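PDB 2WLR: putative thiosulfate sulfurtransferase YNJE from Escherichia coli, which catalyses the transfer of sulfur from thiosulfate to cyanide, giving thiocyanate and sulfite, by way of a cysteine persulfide intermediate. Local coordinates for residues 53-58 with 334-339; 62-67 with 93-98; 149-154 with 170-175; 272-277 with 385-390; 287-292 with 317-322. One frame throughout, in Å; residues are numbered along the deposited sequence.

Interaction 1 (53-58 with 334-339); sequences ASWLDK and HNPDGT
One face of the W55 indole receives two aliphatic groups from the 334-339 loop. P336 CD stands over the five-membered ring, 4.0 Å from its centroid, and N335 CB lies over the six-membered ring, both as CH-pi contacts. At the indole edge NE1 reaches D337 OD2 at 3.2 Å, a weak hydrogen bond bent to 134°, with the carboxylate plane turned 72° from the ring. K58 passes the CD-CE part of its chain by the turn, CE 3.5 Å from P336 O, and the bends at chi3 (-66°) and chi4 return NZ to its own segment. The receiving loop is a type I beta turn from N335 to G338, and the contact joins a surface loop of the first rhodanese repeat to one of the third. An alanine in place of W55 would probably leave the P336 ring without its aromatic support and D337 OD2 without its indole donor. Further out, water 1 links S54 OG to D337 OD2, donating to the carboxylate. D337 OD1 is gripped by T339 N at 3.1 Å, in an Asx turn, and by T339 OG1 at 2.6 Å, which fixes the rotation of the carboxylate. K58 NZ bonds to S54 O and forms a salt bridge with D57 OD1 at 2.9 Å.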
# COMPACT_ATOMS: atom_id res chain seq x y z
N ALA A 53 5.08 12.10 -13.97
CA ALA A 53 4.93 13.53 -14.28
C ALA A 53 3.77 14.13 -13.50
O ALA A 53 3.82 15.28 -13.14
CB ALA A 53 4.73 13.78 -15.77
N SER A 54 2.73 13.35 -13.22
CA SER A 54 1.57 13.80 -12.45
C SER A 54 1.89 14.14 -11.00
O SER A 54 1.07 14.78 -10.34
CB SER A 54 0.47 12.74 -12.48
OG SER A 54 0.87 11.55 -11.84
N TRP A 55 3.05 13.74 -10.49
CA TRP A 55 3.44 14.12 -9.14
C TRP A 55 4.13 15.44 -9.03
O TRP A 55 4.24 15.98 -7.93
CB TRP A 55 4.43 13.11 -8.55
CG TRP A 55 4.00 11.69 -8.53
CD1 TRP A 55 2.75 11.20 -8.61
CD2 TRP A 55 4.86 10.57 -8.34
NE1 TRP A 55 2.77 9.82 -8.55
CE2 TRP A 55 4.06 9.42 -8.34
CE3 TRP A 55 6.23 10.44 -8.17
CZ2 TRP A 55 4.63 8.13 -8.26
CZ3 TRP A 55 6.77 9.19 -8.05
CH2 TRP A 55 5.97 8.06 -8.10
N LEU A 56 4.65 15.95 -10.14
CA LEU A 56 5.60 17.08 -10.10
C LEU A 56 5.05 18.35 -9.46
O LEU A 56 5.79 19.01 -8.76
CB LEU A 56 6.14 17.39 -11.48
CG LEU A 56 7.02 16.28 -12.08
CD1 LEU A 56 7.28 16.60 -13.55
CD2 LEU A 56 8.32 16.09 -11.28
N ASP A 57 3.76 18.62 -9.68
CA ASP A 57 3.10 19.81 -9.09
C ASP A 57 2.91 19.68 -7.59
O ASP A 57 2.46 20.63 -6.93
CB ASP A 57 1.76 20.10 -9.80
CG ASP A 57 0.70 19.04 -9.57
OD1 ASP A 57 0.96 17.99 -8.96
OD2 ASP A 57 -0.46 19.26 -10.03
N LYS A 58 3.23 18.51 -7.04
CA LYS A 58 3.18 18.28 -5.60
C LYS A 58 4.54 17.93 -5.02
O LYS A 58 4.64 17.40 -3.91
CB LYS A 58 2.20 17.16 -5.26
CG LYS A 58 0.75 17.53 -5.56
CD LYS A 58 -0.20 16.35 -5.40
CE LYS A 58 0.04 15.24 -6.43
NZ LYS A 58 -0.29 15.63 -7.83
N HIS A 334 3.95 6.48 0.92
CA HIS A 334 3.09 7.09 -0.10
C HIS A 334 3.89 7.98 -1.04
O HIS A 334 4.84 8.63 -0.62
CB HIS A 334 2.03 7.98 0.51
CG HIS A 334 1.06 7.27 1.40
ND1 HIS A 334 0.30 7.95 2.33
CD2 HIS A 334 0.72 5.97 1.50
CE1 HIS A 334 -0.45 7.08 2.99
NE2 HIS A 334 -0.23 5.87 2.50
N ASN A 335 3.52 7.93 -2.32
CA ASN A 335 3.91 8.91 -3.32
C ASN A 335 3.21 10.24 -3.08
O ASN A 335 2.30 10.32 -2.25
CB ASN A 335 3.56 8.37 -4.73
CG ASN A 335 4.36 7.15 -5.13
OD1 ASN A 335 3.80 6.18 -5.66
ND2 ASN A 335 5.62 7.16 -4.85
N PRO A 336 3.56 11.27 -3.87
CA PRO A 336 2.92 12.56 -3.65
C PRO A 336 1.43 12.58 -3.92
O PRO A 336 0.76 13.49 -3.46
CB PRO A 336 3.66 13.46 -4.63
CG PRO A 336 5.04 12.89 -4.67
CD PRO A 336 4.77 11.40 -4.69
N ASP A 337 0.91 11.59 -4.65
CA ASP A 337 -0.52 11.47 -4.92
C ASP A 337 -1.22 10.46 -4.00
O ASP A 337 -2.40 10.13 -4.23
CB ASP A 337 -0.76 11.10 -6.39
CG ASP A 337 -0.17 9.74 -6.76
OD1 ASP A 337 0.39 9.07 -5.86
OD2 ASP A 337 -0.33 9.37 -7.95
N GLY A 338 -0.52 9.95 -3.00
CA GLY A 338 -1.12 9.09 -2.01
C GLY A 338 -1.05 7.60 -2.30
O GLY A 338 -1.40 6.80 -1.47
N THR A 339 -0.56 7.26 -3.49
CA THR A 339 -0.41 5.87 -3.90
C THR A 339 0.79 5.21 -3.26
O THR A 339 1.67 5.88 -2.76
CB THR A 339 -0.32 5.78 -5.45
OG1 THR A 339 0.83 6.49 -5.93
CG2 THR A 339 -1.61 6.29 -6.09
O HOH W 1 -0.83 10.91 -10.03

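Interaction 2 (62-67 with 93-98); sequences EQLNAW and TRLQKA
L64 projects from helix 61-70 onto R94, L95 and A98 of the facing segment and makes most of this contact. Its CG lies anti to the backbone N (chi1 -178°), which places CD2 against R94 and A98 and CD1 against L95. CD2 sits 3.8 Å from R94 O and equally far from R94 NH2, with A98 CB at 4.1 Å from the same methyl. The other branch, L64 CD1, approaches L95 CD2 at 4.3 Å. The R94 chain bends at chi2 and chi3 (-68° and -63°), bringing its guanidinium round to L64 in a van der Waals contact with the methyl, met obliquely. The charged end is held by backbone carbonyls, NH2 by M59 O and NH1 by L56 O, so R94 ties helix 85-97 to the loop leading into helix 61-70. Next to L64 in the chain, N65 brings OD1 4.2 Å from A98 CB. Water 2 bridges the two segments, donating to N65 OD1 at 2.5 Å and to A98 O at 3.0 Å. Within the first rhodanese repeat, L95 also packs on L51, on I68 of helix 61-70 and on I103 of strand 103-105, so the pair of helices is joined to the edge strand of the parallel sheet.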
# COMPACT_ATOMS: atom_id res chain seq x y z
N GLU A 62 13.06 20.78 -2.70
CA GLU A 62 13.63 19.94 -1.65
C GLU A 62 13.17 18.51 -1.79
O GLU A 62 13.96 17.61 -1.63
CB GLU A 62 13.32 20.45 -0.22
CG GLU A 62 13.05 19.35 0.88
CD GLU A 62 14.28 18.85 1.66
OE1 GLU A 62 15.25 19.61 1.81
OE2 GLU A 62 14.26 17.69 2.18
N GLN A 63 11.88 18.33 -2.05
CA GLN A 63 11.37 16.98 -2.20
C GLN A 63 11.95 16.25 -3.41
O GLN A 63 12.30 15.07 -3.31
CB GLN A 63 9.86 17.00 -2.27
CG GLN A 63 9.24 17.25 -0.90
CD GLN A 63 7.76 17.59 -0.95
OE1 GLN A 63 7.27 18.16 -1.92
NE2 GLN A 63 7.05 17.28 0.14
N LEU A 64 12.12 16.93 -4.53
CA LEU A 64 12.77 16.32 -5.69
C LEU A 64 14.27 16.05 -5.44
O LEU A 64 14.80 15.02 -5.85
CB LEU A 64 12.57 17.14 -6.96
CG LEU A 64 13.18 16.53 -8.25
CD1 LEU A 64 12.69 15.10 -8.54
CD2 LEU A 64 12.93 17.49 -9.42
N ASN A 65 14.94 16.98 -4.76
CA ASN A 65 16.34 16.76 -4.43
C ASN A 65 16.46 15.54 -3.52
O ASN A 65 17.39 14.74 -3.70
CB ASN A 65 16.93 18.00 -3.74
CG ASN A 65 17.20 19.14 -4.69
OD1 ASN A 65 17.31 18.95 -5.91
ND2 ASN A 65 17.34 20.35 -4.13
N ALA A 66 15.59 15.45 -2.54
CA ALA A 66 15.56 14.30 -1.64
C ALA A 66 15.36 12.98 -2.41
O ALA A 66 16.02 11.98 -2.16
CB ALA A 66 14.50 14.49 -0.59
N TRP A 67 14.45 13.01 -3.38
CA TRP A 67 14.16 11.82 -4.16
C TRP A 67 15.37 11.43 -4.99
O TRP A 67 15.75 10.25 -5.08
CB TRP A 67 12.95 12.11 -5.05
CG TRP A 67 12.46 10.95 -5.86
CD1 TRP A 67 11.45 10.10 -5.52
CD2 TRP A 67 12.91 10.57 -7.15
NE1 TRP A 67 11.29 9.17 -6.51
CE2 TRP A 67 12.15 9.44 -7.53
CE3 TRP A 67 13.89 11.05 -8.02
CZ2 TRP A 67 12.37 8.76 -8.73
CZ3 TRP A 67 14.10 10.39 -9.23
CH2 TRP A 67 13.32 9.24 -9.58
N THR A 93 12.44 18.42 -17.74
CA THR A 93 12.63 19.83 -17.40
C THR A 93 12.92 19.99 -15.91
O THR A 93 13.86 20.69 -15.53
CB THR A 93 11.42 20.63 -17.86
OG1 THR A 93 11.33 20.54 -19.29
CG2 THR A 93 11.54 22.11 -17.47
N ARG A 94 12.17 19.30 -15.06
CA ARG A 94 12.42 19.31 -13.62
C ARG A 94 13.78 18.71 -13.27
O ARG A 94 14.49 19.23 -12.40
CB ARG A 94 11.30 18.63 -12.81
CG ARG A 94 10.02 19.48 -12.65
CD ARG A 94 10.20 20.71 -11.76
NE ARG A 94 10.53 20.38 -10.40
CZ ARG A 94 9.68 20.05 -9.44
NH1 ARG A 94 8.38 19.95 -9.66
NH2 ARG A 94 10.15 19.81 -8.22
N LEU A 95 14.16 17.63 -13.95
CA LEU A 95 15.44 17.01 -13.62
C LEU A 95 16.60 17.88 -14.06
O LEU A 95 17.64 17.90 -13.40
CB LEU A 95 15.54 15.60 -14.22
CG LEU A 95 14.60 14.58 -13.60
CD1 LEU A 95 14.77 13.30 -14.37
CD2 LEU A 95 14.84 14.32 -12.14
N GLN A 96 16.47 18.56 -15.19
CA GLN A 96 17.50 19.52 -15.63
C GLN A 96 17.68 20.63 -14.60
O GLN A 96 18.80 20.93 -14.21
CB GLN A 96 17.13 20.14 -16.98
CG GLN A 96 17.25 19.20 -18.16
CD GLN A 96 16.70 19.78 -19.45
OE1 GLN A 96 15.90 20.72 -19.45
NE2 GLN A 96 17.10 19.21 -20.57
N LYS A 97 16.58 21.18 -14.12
CA LYS A 97 16.63 22.25 -13.12
C LYS A 97 17.17 21.73 -11.78
O LYS A 97 17.74 22.51 -11.00
CB LYS A 97 15.27 22.91 -12.98
CG LYS A 97 14.88 23.75 -14.18
CD LYS A 97 13.39 24.04 -14.20
CE LYS A 97 12.92 24.74 -15.47
NZ LYS A 97 11.43 24.98 -15.45
N ALA A 98 17.02 20.43 -11.53
CA ALA A 98 17.59 19.79 -10.34
C ALA A 98 19.09 19.51 -10.45
O ALA A 98 19.70 19.12 -9.49
CB ALA A 98 16.83 18.47 -10.03
O HOH W 2 19.28 17.66 -6.87

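Interaction 3 (149-154 with 170-175); sequences KVIEAA and DYIDTN
I151 and D170 open a parallel beta ladder between strands 148-154 and 170-173, the two strands of a beta-alpha-beta crossover through helix 160-163 in the second rhodanese repeat. Five backbone hydrogen bonds tie them: D170 N to V150 O, E152 N to D170 O, I172 N to E152 O, A154 N to I172 O and T174 N to A154 O. The shortest, I172 N to E152 O at 2.8 Å, is nearly straight at 167°, whereas A154 N to I172 O stretches to 3.2 Å. CA-H...O contacts fill in between, among them Y171 CA to E152 O at 3.3 Å.

Apolar packing is strongest on the face bearing I151 and I172, where I151 CG2 lies against I172 CG1 at 3.5 Å and I151 CD1 meets I172 CD1 at 3.8 Å. On the other face the Y171 side chain, its CG anti to the backbone N (chi1 180°), runs along the neighbouring strand until OH comes 3.4 Å from A154 CB.

The polar ends find partners beyond the two strands. E152 forms a salt bridge with R211, D170 OD2 bonds to H198, and Y171 OH to G156 O. Where the strand gives way to a 3-10 turn, D173 OD1 accepts N175 N at 2.9 Å in an Asx turn, from above the carboxylate plane.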
# COMPACT_ATOMS: atom_id res chain seq x y z
N LYS A 149 -17.84 -6.68 -5.14
CA LYS A 149 -18.38 -5.60 -4.36
C LYS A 149 -17.31 -4.52 -4.25
O LYS A 149 -16.11 -4.86 -4.09
CB LYS A 149 -18.72 -6.10 -2.95
CG LYS A 149 -19.70 -7.24 -2.85
CD LYS A 149 -21.09 -6.80 -3.29
CE LYS A 149 -22.23 -7.60 -2.62
NZ LYS A 149 -22.73 -8.65 -3.51
N VAL A 150 -17.73 -3.27 -4.28
CA VAL A 150 -16.90 -2.12 -3.94
C VAL A 150 -17.42 -1.51 -2.65
O VAL A 150 -18.62 -1.31 -2.49
CB VAL A 150 -16.89 -1.07 -5.04
CG1 VAL A 150 -16.03 0.13 -4.64
CG2 VAL A 150 -16.36 -1.69 -6.34
N ILE A 151 -16.54 -1.26 -1.70
CA ILE A 151 -16.93 -0.86 -0.36
C ILE A 151 -16.01 0.22 0.16
O ILE A 151 -14.78 0.03 0.18
CB ILE A 151 -16.88 -2.05 0.61
CG1 ILE A 151 -17.66 -3.26 0.06
CG2 ILE A 151 -17.47 -1.66 1.95
CD1 ILE A 151 -17.86 -4.38 1.03
N GLU A 152 -16.60 1.31 0.61
CA GLU A 152 -15.91 2.39 1.32
C GLU A 152 -15.85 2.03 2.80
O GLU A 152 -16.85 1.64 3.39
CB GLU A 152 -16.62 3.75 1.20
CG GLU A 152 -15.85 4.85 1.89
CD GLU A 152 -16.26 6.28 1.55
OE1 GLU A 152 -16.90 6.55 0.49
OE2 GLU A 152 -15.86 7.17 2.34
N ALA A 153 -14.66 2.15 3.39
CA ALA A 153 -14.46 1.89 4.82
C ALA A 153 -14.04 3.17 5.52
O ALA A 153 -13.19 3.92 5.02
CB ALA A 153 -13.37 0.77 5.02
N ALA A 154 -14.64 3.43 6.67
CA ALA A 154 -14.25 4.54 7.52
C ALA A 154 -14.75 4.29 8.93
O ALA A 154 -15.57 3.39 9.16
CB ALA A 154 -14.79 5.88 6.98
N ASP A 170 -20.80 0.19 -1.39
CA ASP A 170 -21.39 -0.02 -0.07
C ASP A 170 -20.51 0.75 0.94
O ASP A 170 -19.54 1.40 0.54
CB ASP A 170 -21.44 -1.54 0.17
CG ASP A 170 -22.16 -1.95 1.44
OD1 ASP A 170 -22.97 -1.19 1.98
OD2 ASP A 170 -21.90 -3.11 1.85
N TYR A 171 -20.89 0.73 2.21
CA TYR A 171 -20.12 1.37 3.28
C TYR A 171 -19.98 0.42 4.44
O TYR A 171 -20.95 -0.26 4.84
CB TYR A 171 -20.84 2.63 3.76
CG TYR A 171 -20.11 3.35 4.87
CD1 TYR A 171 -19.16 4.32 4.59
CD2 TYR A 171 -20.38 3.06 6.22
CE1 TYR A 171 -18.48 4.97 5.60
CE2 TYR A 171 -19.70 3.73 7.24
CZ TYR A 171 -18.76 4.69 6.92
OH TYR A 171 -18.07 5.40 7.88
N ILE A 172 -18.76 0.30 4.96
CA ILE A 172 -18.53 -0.48 6.18
C ILE A 172 -17.93 0.48 7.22
O ILE A 172 -16.93 1.17 6.97
CB ILE A 172 -17.59 -1.68 5.97
CG1 ILE A 172 -18.29 -2.79 5.19
CG2 ILE A 172 -17.11 -2.26 7.33
CD1 ILE A 172 -17.37 -3.91 4.80
N ASP A 173 -18.55 0.50 8.40
CA ASP A 173 -18.03 1.17 9.57
C ASP A 173 -16.96 0.23 10.15
O ASP A 173 -17.23 -0.96 10.38
CB ASP A 173 -19.22 1.33 10.54
CG ASP A 173 -18.90 2.03 11.84
OD1 ASP A 173 -17.73 2.13 12.29
OD2 ASP A 173 -19.90 2.41 12.49
N THR A 174 -15.76 0.74 10.41
CA THR A 174 -14.70 -0.10 10.98
C THR A 174 -15.10 -0.72 12.33
O THR A 174 -14.60 -1.78 12.72
CB THR A 174 -13.38 0.68 11.14
OG1 THR A 174 -13.61 1.90 11.86
CG2 THR A 174 -12.77 1.03 9.78
N ASN A 175 -16.01 -0.08 13.05
CA ASN A 175 -16.52 -0.68 14.28
C ASN A 175 -17.28 -1.99 14.06
O ASN A 175 -17.57 -2.70 15.02
CB ASN A 175 -17.39 0.32 15.05
CG ASN A 175 -16.61 1.51 15.60
OD1 ASN A 175 -17.12 2.64 15.63
ND2 ASN A 175 -15.38 1.27 16.04

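Interaction 4 (272-277 with 385-390); sequences LMLDME and NVSVYD
The Y389 ring has L274 O at its edge, in the ring plane and 3.5 Å from CD1, while the start of helix 276-280 runs past its far end. There the M276 side chain lies alongside the tyrosine, pointing the same way, with CG 3.5 Å from Y389 OH. The hydroxyl is hydrogen-bonded to E395 of helix 392-396.

Y389 and L274 belong to the parallel pairing of strand 273-274 with strand 386-389, in which the strand opening the third rhodanese sheet lies at its border beside the last one in sequence. V388 N donates to L272 O, and L274 N to V388 O at 2.8 Å; a weak third bond of 3.4 Å runs from D390 N to L274 O. Beyond the short strand, D275 takes the N-cap position of helix 276-280.

On the face bearing L274 and Y389, L274 CG packs 3.4 Å from S387 OG, whose polar partner is S362 on the next strand of the sheet. The opposite face carries selenomethionine M273. Bends at chi2 and chi3 (73° and 94°) curl its chain over V388 and D390, with SE 3.8 Å from V388 CB. D390 reaches on to R218, by a salt bridge, and to K185 N, both in the second repeat. The selenium of M273 lies 3.7 Å from D390 CB, while the terminal CE comes to 3.8 Å from D390 OD2.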
# COMPACT_ATOMS: atom_id res chain seq x y z
N LEU A 272 -2.69 -15.30 9.13
CA LEU A 272 -2.54 -13.88 8.77
C LEU A 272 -2.66 -12.96 9.98
O LEU A 272 -2.34 -11.77 9.87
CB LEU A 272 -3.56 -13.46 7.72
CG LEU A 272 -3.50 -14.25 6.40
CD1 LEU A 272 -4.52 -13.76 5.41
CD2 LEU A 272 -2.09 -14.24 5.83
N MSE A 273 -3.08 -13.49 11.12
CA MSE A 273 -3.16 -12.72 12.35
C MSE A 273 -2.39 -13.44 13.44
O MSE A 273 -2.48 -14.66 13.58
CB MSE A 273 -4.59 -12.52 12.83
CG MSE A 273 -4.74 -11.33 13.78
SE MSE A 273 -4.61 -9.59 12.87
CE MSE A 273 -6.40 -9.24 12.56
N LEU A 274 -1.60 -12.68 14.19
CA LEU A 274 -0.89 -13.23 15.33
C LEU A 274 -1.44 -12.68 16.62
O LEU A 274 -1.89 -11.53 16.70
CB LEU A 274 0.60 -12.93 15.28
CG LEU A 274 1.39 -13.39 14.09
CD1 LEU A 274 2.88 -13.23 14.42
CD2 LEU A 274 1.12 -14.84 13.70
N ASP A 275 -1.39 -13.53 17.64
CA ASP A 275 -1.65 -13.12 18.99
C ASP A 275 -0.34 -12.73 19.70
O ASP A 275 0.74 -12.81 19.12
CB ASP A 275 -2.43 -14.20 19.76
CG ASP A 275 -1.62 -15.45 20.10
OD1 ASP A 275 -0.36 -15.46 20.07
OD2 ASP A 275 -2.29 -16.46 20.44
N MSE A 276 -0.45 -12.31 20.96
CA MSE A 276 0.72 -11.78 21.66
C MSE A 276 1.86 -12.76 21.80
O MSE A 276 3.02 -12.40 21.62
CB MSE A 276 0.34 -11.26 23.02
CG MSE A 276 1.49 -10.61 23.77
SE MSE A 276 0.84 -9.49 25.21
CE MSE A 276 -0.06 -10.89 26.20
N GLU A 277 1.55 -14.00 22.14
CA GLU A 277 2.61 -15.00 22.33
C GLU A 277 3.29 -15.41 21.02
O GLU A 277 4.51 -15.61 20.97
CB GLU A 277 2.05 -16.20 23.09
CG GLU A 277 1.66 -15.84 24.53
CD GLU A 277 2.75 -15.08 25.29
OE1 GLU A 277 3.93 -15.52 25.30
OE2 GLU A 277 2.43 -14.01 25.87
N ASN A 385 5.25 -14.61 3.76
CA ASN A 385 5.01 -14.92 5.15
C ASN A 385 4.81 -13.67 5.95
O ASN A 385 5.64 -13.30 6.79
CB ASN A 385 6.19 -15.71 5.75
CG ASN A 385 5.79 -16.51 6.95
OD1 ASN A 385 4.63 -16.45 7.38
ND2 ASN A 385 6.73 -17.29 7.51
N VAL A 386 3.69 -13.03 5.71
CA VAL A 386 3.37 -11.80 6.42
C VAL A 386 2.08 -11.94 7.24
O VAL A 386 1.21 -12.75 6.92
CB VAL A 386 3.32 -10.56 5.49
CG1 VAL A 386 4.74 -10.15 5.01
CG2 VAL A 386 2.35 -10.75 4.31
N SER A 387 1.97 -11.14 8.27
CA SER A 387 0.80 -11.13 9.15
C SER A 387 0.70 -9.81 9.87
O SER A 387 1.58 -8.94 9.75
CB SER A 387 0.86 -12.23 10.19
OG SER A 387 2.01 -12.07 11.03
N VAL A 388 -0.37 -9.66 10.64
CA VAL A 388 -0.55 -8.53 11.53
C VAL A 388 -0.66 -9.07 12.95
O VAL A 388 -1.39 -10.03 13.20
CB VAL A 388 -1.78 -7.69 11.19
CG1 VAL A 388 -2.09 -6.68 12.29
CG2 VAL A 388 -1.59 -7.00 9.82
N TYR A 389 0.14 -8.52 13.87
CA TYR A 389 -0.04 -8.74 15.30
C TYR A 389 -1.07 -7.73 15.78
O TYR A 389 -0.80 -6.55 15.97
CB TYR A 389 1.32 -8.63 16.04
CG TYR A 389 1.17 -8.43 17.54
CD1 TYR A 389 0.22 -9.15 18.24
CD2 TYR A 389 1.98 -7.53 18.27
CE1 TYR A 389 0.03 -8.97 19.60
CE2 TYR A 389 1.81 -7.36 19.65
CZ TYR A 389 0.85 -8.09 20.30
OH TYR A 389 0.61 -7.94 21.66
N ASP A 390 -2.29 -8.21 15.96
CA ASP A 390 -3.45 -7.35 16.20
C ASP A 390 -3.27 -6.48 17.45
O ASP A 390 -3.43 -5.24 17.40
CB ASP A 390 -4.71 -8.24 16.33
CG ASP A 390 -6.03 -7.49 16.10
OD1 ASP A 390 -6.07 -6.25 15.91
OD2 ASP A 390 -7.08 -8.17 16.16

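Interaction 5 (287-292 with 317-322); sequences DASLVS and GARWGH
R319, on border strand 319-320 of the five-stranded sheet of the third rhodanese repeat, reaches back along its parallel neighbour, strand 288-292, to give S289 a hydrogen bond from NH1 to OG, 2.8 Å long and 157° at the hydrogen. S289 OG lies close to the guanidinium plane. The chain is extended from CG to NE (chi2 163°, chi3 170°), which lets the group span this distance, and NH2 is held in turn by R285 O, so two acceptors fix the rotation of the guanidinium. S289 OG itself is also bonded to Q359. A leucine in place of R319 would probably leave S289 OG and R285 O without this donor and would untie the strand edge from the loop before strand 288-292.

The backbone ladder between the strands runs from R319 N to L290 O, from S292 N to R319 O, and from G321 N to S292 O at 2.8 Å. Just before it, water 3 accepts from L290 N at 3.0 Å and lies near G317 O.

Packing completes the contact. V291 CG1 rests 3.5 Å from G321 CA, where a beta carbon would clash with that methyl, so the absent side chain of G321 is what permits the approach. On the other face S292 OG turns to E314, and W320 NE1 bonds to R294 O, with W296 meeting the indole edge-to-face. H322 folds back over the same indole: its backbone N stands above the centre of the W320 ring, while S292 O lies 3.5 Å from W320 CD1.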
# COMPACT_ATOMS: atom_id res chain seq x y z
N ASP A 287 15.51 -14.98 11.18
CA ASP A 287 14.53 -15.54 10.27
C ASP A 287 13.09 -15.06 10.53
O ASP A 287 12.13 -15.59 9.94
CB ASP A 287 14.60 -17.09 10.27
CG ASP A 287 14.17 -17.71 11.58
OD1 ASP A 287 14.27 -17.05 12.62
OD2 ASP A 287 13.73 -18.89 11.58
N ALA A 288 12.96 -14.05 11.38
CA ALA A 288 11.67 -13.45 11.68
C ALA A 288 11.86 -12.03 12.15
O ALA A 288 12.89 -11.69 12.73
CB ALA A 288 10.92 -14.28 12.75
N SER A 289 10.86 -11.19 11.90
CA SER A 289 10.83 -9.82 12.38
C SER A 289 9.45 -9.47 12.88
O SER A 289 8.47 -9.78 12.21
CB SER A 289 11.17 -8.84 11.26
OG SER A 289 12.55 -8.89 10.92
N LEU A 290 9.39 -8.82 14.05
CA LEU A 290 8.20 -8.14 14.54
C LEU A 290 8.46 -6.67 14.26
O LEU A 290 9.43 -6.08 14.73
CB LEU A 290 7.95 -8.41 16.03
CG LEU A 290 6.64 -7.89 16.60
CD1 LEU A 290 5.41 -8.41 15.85
CD2 LEU A 290 6.58 -8.22 18.09
N VAL A 291 7.58 -6.08 13.47
CA VAL A 291 7.85 -4.79 12.83
C VAL A 291 6.89 -3.72 13.29
O VAL A 291 5.66 -3.80 13.09
CB VAL A 291 7.78 -4.90 11.30
CG1 VAL A 291 8.02 -3.58 10.66
CG2 VAL A 291 8.76 -5.93 10.77
N SER A 292 7.41 -2.64 13.88
CA SER A 292 6.65 -1.53 14.33
C SER A 292 6.39 -0.55 13.20
O SER A 292 7.32 0.07 12.64
CB SER A 292 7.42 -0.78 15.43
OG SER A 292 6.71 0.37 15.82
N GLY A 317 12.94 -5.33 21.05
CA GLY A 317 13.34 -6.21 19.99
C GLY A 317 12.61 -5.97 18.68
O GLY A 317 12.97 -6.58 17.69
N ALA A 318 11.58 -5.12 18.68
CA ALA A 318 10.84 -4.82 17.46
C ALA A 318 11.70 -3.97 16.55
O ALA A 318 12.45 -3.10 17.01
CB ALA A 318 9.51 -4.12 17.79
N ARG A 319 11.60 -4.23 15.26
CA ARG A 319 12.34 -3.50 14.25
C ARG A 319 11.46 -2.42 13.67
O ARG A 319 10.29 -2.67 13.41
CB ARG A 319 12.85 -4.46 13.19
CG ARG A 319 13.90 -5.42 13.76
CD ARG A 319 14.15 -6.62 12.91
NE ARG A 319 15.34 -7.34 13.42
CZ ARG A 319 15.58 -8.63 13.23
NH1 ARG A 319 14.78 -9.41 12.54
NH2 ARG A 319 16.69 -9.16 13.77
N TRP A 320 11.99 -1.24 13.40
CA TRP A 320 11.18 -0.14 12.89
C TRP A 320 10.89 -0.35 11.43
O TRP A 320 11.80 -0.56 10.65
CB TRP A 320 11.90 1.19 13.01
CG TRP A 320 10.96 2.39 12.79
CD1 TRP A 320 9.70 2.56 13.30
CD2 TRP A 320 11.24 3.57 12.04
NE1 TRP A 320 9.19 3.75 12.91
CE2 TRP A 320 10.11 4.41 12.14
CE3 TRP A 320 12.34 4.01 11.30
CZ2 TRP A 320 10.05 5.64 11.52
CZ3 TRP A 320 12.27 5.23 10.68
CH2 TRP A 320 11.13 6.04 10.79
N GLY A 321 9.62 -0.25 11.05
CA GLY A 321 9.23 -0.43 9.65
C GLY A 321 9.00 0.85 8.87
O GLY A 321 8.54 0.79 7.73
N HIS A 322 9.30 2.00 9.45
CA HIS A 322 8.82 3.28 8.97
C HIS A 322 7.29 3.39 9.11
O HIS A 322 6.61 2.43 9.44
CB HIS A 322 9.33 3.60 7.56
CG HIS A 322 10.80 3.86 7.51
ND1 HIS A 322 11.33 5.12 7.31
CD2 HIS A 322 11.85 3.04 7.69
CE1 HIS A 322 12.65 5.04 7.34
NE2 HIS A 322 12.99 3.79 7.57
O HOH W 3 11.98 -8.33 15.39

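Interactions 4 and 5 share the parallel sheet of the third rhodanese repeat, pairing its two border strands with their inner neighbours; their centres are about 12 Å apart, and Y389 CB meets L290 CD1 at 4.1 Å. This repeat holds C365, which carries the persulfide in catalysis and is oxidised to 3-sulfinoalanine in this crystal, and R370, which probably binds substrate: the side chains of S292 and V388 lie about 7 and 9 Å from that of R370. A bound EPE buffer molecule lies about 4 Å from the W320 side chain. Interaction 3 is an equivalent edge pairing in the second repeat, its centre about 30 Å from that of interaction 5. Interactions 1 and 2 meet through L56 O and R94 NH1, 2.9 Å apart.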